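Local coordinates for adenylosuccinate lyase (Francisella tularensis subsp. tularensis, PDB 5HW2), which probably catalyses the release of fumarate from adenylosuccinate, giving AMP, and from the succinylated carboxamide intermediate of de novo purine synthesis, at residues S94-D99 / Q179-V184; S210-P215 / H299-S304. All coordinates share one frame; numbering follows the deposited sequence.

Contact 1. Residues S94-D99 / Q179-V184; sequences SSDIID and QFSGAV. With K (potassium ion), chain M; FUM (fumaric acid), chain N.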
loop_
_atom_site.group_PDB
_atom_site.type_symbol
_atom_site.label_atom_id
_atom_site.label_comp_id
_atom_site.label_asym_id
_atom_site.label_seq_id
_atom_site.Cartn_x
_atom_site.Cartn_y
_atom_site.Cartn_z
ATOM N N SER C 94 6.097 5.078 31.593
ATOM C CA SER C 94 4.737 5.220 31.084
ATOM C C SER C 94 4.392 4.098 30.113
ATOM O O SER C 94 3.286 3.548 30.154
ATOM C CB SER C 94 4.563 6.582 30.411
ATOM O OG SER C 94 4.724 7.637 31.343
ATOM N N SER C 95 5.335 3.732 29.243
ATOM C CA SER C 95 5.071 2.696 28.251
ATOM C C SER C 95 4.989 1.306 28.867
ATOM O O SER C 95 4.456 0.392 28.229
ATOM C CB SER C 95 6.147 2.729 27.168
ATOM O OG SER C 95 6.273 4.033 26.626
ATOM N N ASP C 96 5.511 1.120 30.083
ATOM C CA ASP C 96 5.280 -0.133 30.791
ATOM C C ASP C 96 3.799 -0.336 31.076
ATOM O O ASP C 96 3.321 -1.474 31.114
ATOM C CB ASP C 96 6.073 -0.165 32.100
ATOM C CG ASP C 96 7.529 -0.532 31.894
ATOM O OD1 ASP C 96 7.825 -1.320 30.972
ATOM O OD2 ASP C 96 8.381 -0.037 32.662
ATOM N N ILE C 97 3.060 0.756 31.269
ATOM C CA ILE C 97 1.638 0.655 31.567
ATOM C C ILE C 97 0.823 0.539 30.286
ATOM O O ILE C 97 -0.098 -0.279 30.198
ATOM C CB ILE C 97 1.195 1.861 32.415
ATOM C CG1 ILE C 97 2.120 2.029 33.624
ATOM C CG2 ILE C 97 -0.251 1.703 32.859
ATOM C CD1 ILE C 97 2.173 0.818 34.531
ATOM N N ILE C 98 1.153 1.345 29.274
ATOM C CA ILE C 98 0.352 1.388 28.053
ATOM C C ILE C 98 0.438 0.061 27.310
ATOM O O ILE C 98 -0.581 -0.583 27.030
ATOM C CB ILE C 98 0.802 2.550 27.152
ATOM C CG1 ILE C 98 1.016 3.817 27.974
ATOM C CG2 ILE C 98 -0.219 2.793 26.053
ATOM C CD1 ILE C 98 1.674 4.935 27.198
ATOM N N ASP C 99 1.658 -0.361 26.975
ATOM C CA ASP C 99 1.807 -1.526 26.109
ATOM C C ASP C 99 1.387 -2.808 26.817
ATOM O O ASP C 99 0.824 -3.713 26.189
ATOM C CB ASP C 99 3.247 -1.626 25.616
ATOM C CG ASP C 99 3.764 -0.355 25.082
ATOM O OD1 ASP C 99 4.423 -0.377 24.114
ATOM O OD2 ASP C 99 3.514 0.666 25.632
ATOM N N GLN C 179 5.559 -5.966 29.732
ATOM C CA GLN C 179 6.886 -5.504 30.107
ATOM C C GLN C 179 6.802 -4.594 31.322
ATOM O O GLN C 179 5.806 -3.896 31.533
ATOM C CB GLN C 179 7.573 -4.761 28.956
ATOM C CG GLN C 179 6.894 -3.459 28.577
ATOM C CD GLN C 179 7.872 -2.406 28.100
ATOM O OE1 GLN C 179 9.085 -2.559 28.238
ATOM N NE2 GLN C 179 7.346 -1.323 27.538
ATOM N N PHE C 180 7.872 -4.622 32.125
ATOM C CA PHE C 180 8.133 -3.679 33.215
ATOM C C PHE C 180 9.657 -3.539 33.282
ATOM O O PHE C 180 10.335 -4.146 34.115
ATOM C CB PHE C 180 7.553 -4.137 34.553
ATOM C CG PHE C 180 6.090 -4.477 34.504
ATOM C CD1 PHE C 180 5.129 -3.477 34.524
ATOM C CD2 PHE C 180 5.676 -5.798 34.457
ATOM C CE1 PHE C 180 3.781 -3.791 34.483
ATOM C CE2 PHE C 180 4.331 -6.119 34.419
ATOM C CZ PHE C 180 3.382 -5.113 34.432
ATOM N N SER C 181 10.205 -2.729 32.376
ATOM C CA SER C 181 11.648 -2.656 32.188
ATOM C C SER C 181 12.252 -1.289 32.476
ATOM O O SER C 181 13.471 -1.131 32.341
ATOM C CB SER C 181 12.015 -3.081 30.759
ATOM O OG SER C 181 11.592 -2.120 29.812
ATOM N N GLY C 182 11.458 -0.304 32.872
ATOM C CA GLY C 182 12.000 1.006 33.177
ATOM C C GLY C 182 12.046 1.907 31.958
ATOM O O GLY C 182 11.406 1.653 30.935
ATOM N N ALA C 183 12.839 2.972 32.071
ATOM C CA ALA C 183 12.859 4.025 31.060
ATOM C C ALA C 183 13.248 3.500 29.683
ATOM O O ALA C 183 12.460 3.594 28.738
ATOM C CB ALA C 183 13.807 5.149 31.483
ATOM N N VAL C 184 14.449 2.946 29.549
ATOM C CA VAL C 184 14.859 2.441 28.246
ATOM C C VAL C 184 15.128 0.938 28.289
ATOM O O VAL C 184 15.800 0.403 27.411
ATOM C CB VAL C 184 16.076 3.211 27.707
ATOM C CG1 VAL C 184 15.653 4.539 27.151
ATOM C CG2 VAL C 184 17.114 3.391 28.778
HETATM K K K M . 10.194 0.086 29.065
HETATM O OXT FUM N . 7.856 8.648 33.116
HETATM C C FUM N . 7.670 8.123 31.998
HETATM O O FUM N . 7.423 6.910 31.869
HETATM C C4 FUM N . 7.769 8.949 30.787
HETATM C C5 FUM N . 8.876 9.643 30.555
HETATM C C6 FUM N . 8.956 10.466 29.338
HETATM O O7 FUM N . 10.028 10.493 28.697
HETATM O O8 FUM N . 7.949 11.121 28.993
#
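Asp-96 reaches from helix 94-130 into the bend of the loop 179-184, and its carboxylate is gripped by two successive backbone amides. Gly-182 N meets OD2 of Asp-96 at 3.1 Å on the syn lone pair, the side of the other oxygen. Ser-181 N sits 3.1 Å from Asp-96 OD1, also on the syn side but 33° out of the carboxylate plane. A chi1 of -80° places CG beside the aspartate's own backbone N, and the carboxylate end comes nearer the loop than CB does; both bonds together fix the rotation of the carboxylate.

The side chain of Gln-179 crosses that of Asp-96 at about a right angle, its amide plane turned 77° from the carboxylate, and Gln-179 CD comes within 3.1 Å of Asp-96 OD1. Beyond a bend at chi2 the two ends of the amide have different tasks: NE2 gives a weak bond to Ser-95 O and probably a stronger one to Gln-212 O, while OE1 faces the potassium ion at 3.0 Å and also accepts from Ser-210 OG. Ser-181 OG and Gly-182 O each stand 2.7 Å from the potassium; Asp-96 OD1 is a longer ligand at 3.4 Å, and its negative charge would be expected to help balance the ion. The Phe-180 ring touches helices 16-33 and 192-202.

Ser-94, two residues before Asp-96, belongs to the fumarate and succinate sites. The whole is a buried potassium site, completed by Thr-211 O and Gln-212 O, which ties the loop to the segment of helix 94-130 that carries Ser-94.

Contact 2. Residues S210-P215 / H299-S304; sequences STQVIP and HERDIS. With K (potassium ion), chain M.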
loop_
_atom_site.group_PDB
_atom_site.type_symbol
_atom_site.label_atom_id
_atom_site.label_comp_id
_atom_site.label_asym_id
_atom_site.label_seq_id
_atom_site.Cartn_x
_atom_site.Cartn_y
_atom_site.Cartn_z
ATOM N N SER C 210 13.016 -5.614 25.489
ATOM C CA SER C 210 12.194 -4.436 25.268
ATOM C C SER C 210 13.016 -3.189 25.554
ATOM O O SER C 210 13.841 -3.176 26.472
ATOM C CB SER C 210 10.945 -4.452 26.155
ATOM O OG SER C 210 11.294 -4.370 27.527
ATOM N N THR C 211 12.799 -2.151 24.750
ATOM C CA THR C 211 13.354 -0.837 25.043
ATOM C C THR C 211 12.393 -0.103 25.966
ATOM O O THR C 211 11.926 -0.675 26.956
ATOM C CB THR C 211 13.594 -0.044 23.758
ATOM O OG1 THR C 211 12.357 0.108 23.050
ATOM C CG2 THR C 211 14.597 -0.762 22.868
ATOM N N GLN C 212 12.079 1.158 25.656
ATOM C CA GLN C 212 10.996 1.814 26.379
ATOM C C GLN C 212 9.660 1.148 26.077
ATOM O O GLN C 212 8.796 1.068 26.958
ATOM C CB GLN C 212 10.945 3.313 26.049
ATOM C CG GLN C 212 9.931 4.087 26.908
ATOM C CD GLN C 212 10.314 5.544 27.147
ATOM O OE1 GLN C 212 9.785 6.457 26.510
ATOM N NE2 GLN C 212 11.242 5.762 28.065
ATOM N N VAL C 213 9.487 0.634 24.862
ATOM C CA VAL C 213 8.236 0.027 24.433
ATOM C C VAL C 213 8.487 -1.426 24.041
ATOM O O VAL C 213 9.624 -1.865 23.868
ATOM C CB VAL C 213 7.587 0.796 23.266
ATOM C CG1 VAL C 213 7.295 2.228 23.671
ATOM C CG2 VAL C 213 8.488 0.754 22.046
ATOM N N ILE C 214 7.393 -2.168 23.900
ATOM C CA ILE C 214 7.415 -3.543 23.409
ATOM C C ILE C 214 7.611 -3.499 21.897
ATOM O O ILE C 214 7.082 -2.591 21.238
ATOM C CB ILE C 214 6.124 -4.282 23.806
ATOM C CG1 ILE C 214 6.205 -4.747 25.262
ATOM C CG2 ILE C 214 5.825 -5.449 22.871
ATOM C CD1 ILE C 214 4.976 -5.495 25.731
ATOM N N PRO C 215 8.378 -4.418 21.310
ATOM C CA PRO C 215 8.557 -4.432 19.851
ATOM C C PRO C 215 7.225 -4.443 19.110
ATOM O O PRO C 215 6.311 -5.200 19.449
ATOM C CB PRO C 215 9.346 -5.723 19.607
ATOM C CG PRO C 215 10.156 -5.912 20.782
ATOM C CD PRO C 215 9.418 -5.422 21.883
ATOM N N HIS C 299 15.668 4.623 17.891
ATOM C CA HIS C 299 16.395 4.279 19.108
ATOM C C HIS C 299 15.518 3.540 20.110
ATOM O O HIS C 299 14.929 2.504 19.783
ATOM C CB HIS C 299 16.988 5.540 19.739
ATOM C CG HIS C 299 18.259 5.996 19.091
ATOM N ND1 HIS C 299 19.219 5.116 18.640
ATOM C CD2 HIS C 299 18.724 7.236 18.811
ATOM C CE1 HIS C 299 20.223 5.795 18.116
ATOM N NE2 HIS C 299 19.948 7.084 18.207
ATOM N N GLU C 300 15.414 4.064 21.332
ATOM C CA GLU C 300 14.685 3.352 22.372
ATOM C C GLU C 300 13.182 3.589 22.323
ATOM O O GLU C 300 12.441 2.822 22.948
ATOM C CB GLU C 300 15.230 3.727 23.749
ATOM C CG GLU C 300 16.204 2.714 24.299
ATOM C CD GLU C 300 17.376 2.517 23.420
ATOM O OE1 GLU C 300 18.190 3.379 23.352
ATOM O OE2 GLU C 300 17.487 1.501 22.791
ATOM N N ARG C 301 12.721 4.621 21.612
ATOM C CA ARG C 301 11.309 4.796 21.277
ATOM C C ARG C 301 11.110 6.126 20.566
ATOM O O ARG C 301 11.924 7.047 20.683
ATOM C CB ARG C 301 10.383 4.787 22.496
ATOM C CG ARG C 301 10.055 6.189 22.982
ATOM C CD ARG C 301 8.734 6.249 23.691
ATOM N NE ARG C 301 7.603 5.796 22.890
ATOM C CZ ARG C 301 6.424 5.513 23.428
ATOM N NH1 ARG C 301 6.276 5.629 24.738
ATOM N NH2 ARG C 301 5.409 5.105 22.682
ATOM N N ASP C 302 9.995 6.210 19.844
ATOM C CA ASP C 302 9.347 7.470 19.518
ATOM C C ASP C 302 7.845 7.216 19.511
ATOM O O ASP C 302 7.394 6.080 19.343
ATOM C CB ASP C 302 9.837 8.052 18.183
ATOM C CG ASP C 302 9.675 7.089 17.025
ATOM O OD1 ASP C 302 8.541 6.939 16.528
ATOM O OD2 ASP C 302 10.687 6.496 16.598
ATOM N N ILE C 303 7.069 8.278 19.717
ATOM C CA ILE C 303 5.635 8.125 19.947
ATOM C C ILE C 303 4.870 8.215 18.628
ATOM O O ILE C 303 3.637 8.325 18.615
ATOM C CB ILE C 303 5.135 9.163 20.974
ATOM C CG1 ILE C 303 3.854 8.680 21.659
ATOM C CG2 ILE C 303 4.936 10.531 20.330
ATOM C CD1 ILE C 303 3.285 9.664 22.658
ATOM N N SER C 304 5.592 8.126 17.506
ATOM C CA SER C 304 4.970 8.276 16.193
ATOM C C SER C 304 3.909 7.220 15.909
ATOM O O SER C 304 3.030 7.450 15.071
ATOM C CB SER C 304 6.037 8.232 15.099
ATOM O OG SER C 304 6.684 6.971 15.071
HETATM K K K M . 10.194 0.086 29.065
#
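The dicarboxylate and AMP sites meet here: Gln-212 is a succinate ligand and Arg-301 an AMP ligand, and the loops carrying them touch side by side. Gln-212 OE1 lies at the edge of the Arg-301 guanidinium, near its plane, and makes its closest approach to the arginine's aliphatic arm, with Arg-301 CD 3.0 Å away. The two side chains run obliquely to each other, and the glutamine amide is turned 79° from the guanidinium. Extended beyond CG, which is anti to the backbone N (chi1 -173°), Gln-212 holds its amide between two hydrogen-bonding partners: OE1 pairs with Ser-140 OG of the second subunit, and NE2 with Ala-183 O.

Val-213 touches one face of the guanidinium with a single methyl. This group, CG1, stands over the centre of that face, 3.4 Å from Arg-301 CZ, and the guanidinium NH1 lies close to Ser-95 OG.

The backbones are joined through Glu-300 O. Gln-212 N donates to it at 3.2 Å, tilted 21° from the carbonyl plane, and Thr-211 OG1 lies 2.7 Å from the same Glu-300 O. Thr-211 CG2 packs against the glutamate, 3.7 Å from Glu-300 OE2, while Glu-300 OE1 forms a salt bridge with Lys-153 of the second subunit. Thr-211 O and Gln-212 O bind the potassium ion, at 2.8 and 2.7 Å.

Both segments are loops: 210-215 leads from helix 192-202 to helix 217-244, and the loop 299-304 links helix 272-293 to helix 304-333. Val-213 also packs on Ser-95 and Asp-99 of helix 94-130, and Ile-303 N bonds to Glu-275 of the third subunit.

Contacts 1 and 2 have centres about 9 Å apart and share one potassium ion, to which the first brings four ligand atoms and the second two. Two probable hydrogen bonds also join the contacts directly: Gln-179 NE2 lies 2.9 Å from Gln-212 O, and Ala-183 O lies 2.6 Å from Gln-212 NE2. Ser-95 OG lies 2.5 Å from Arg-301 NH1. Helix 94-130 and loop 210-215 both touch Arg-301, an AMP ligand; the side chain of Gln-212 and the bound fumarate have their nearest atoms about 5 Å apart. Both contacts also touch the second subunit, consistent with an active site assembled from several chains, as in this family.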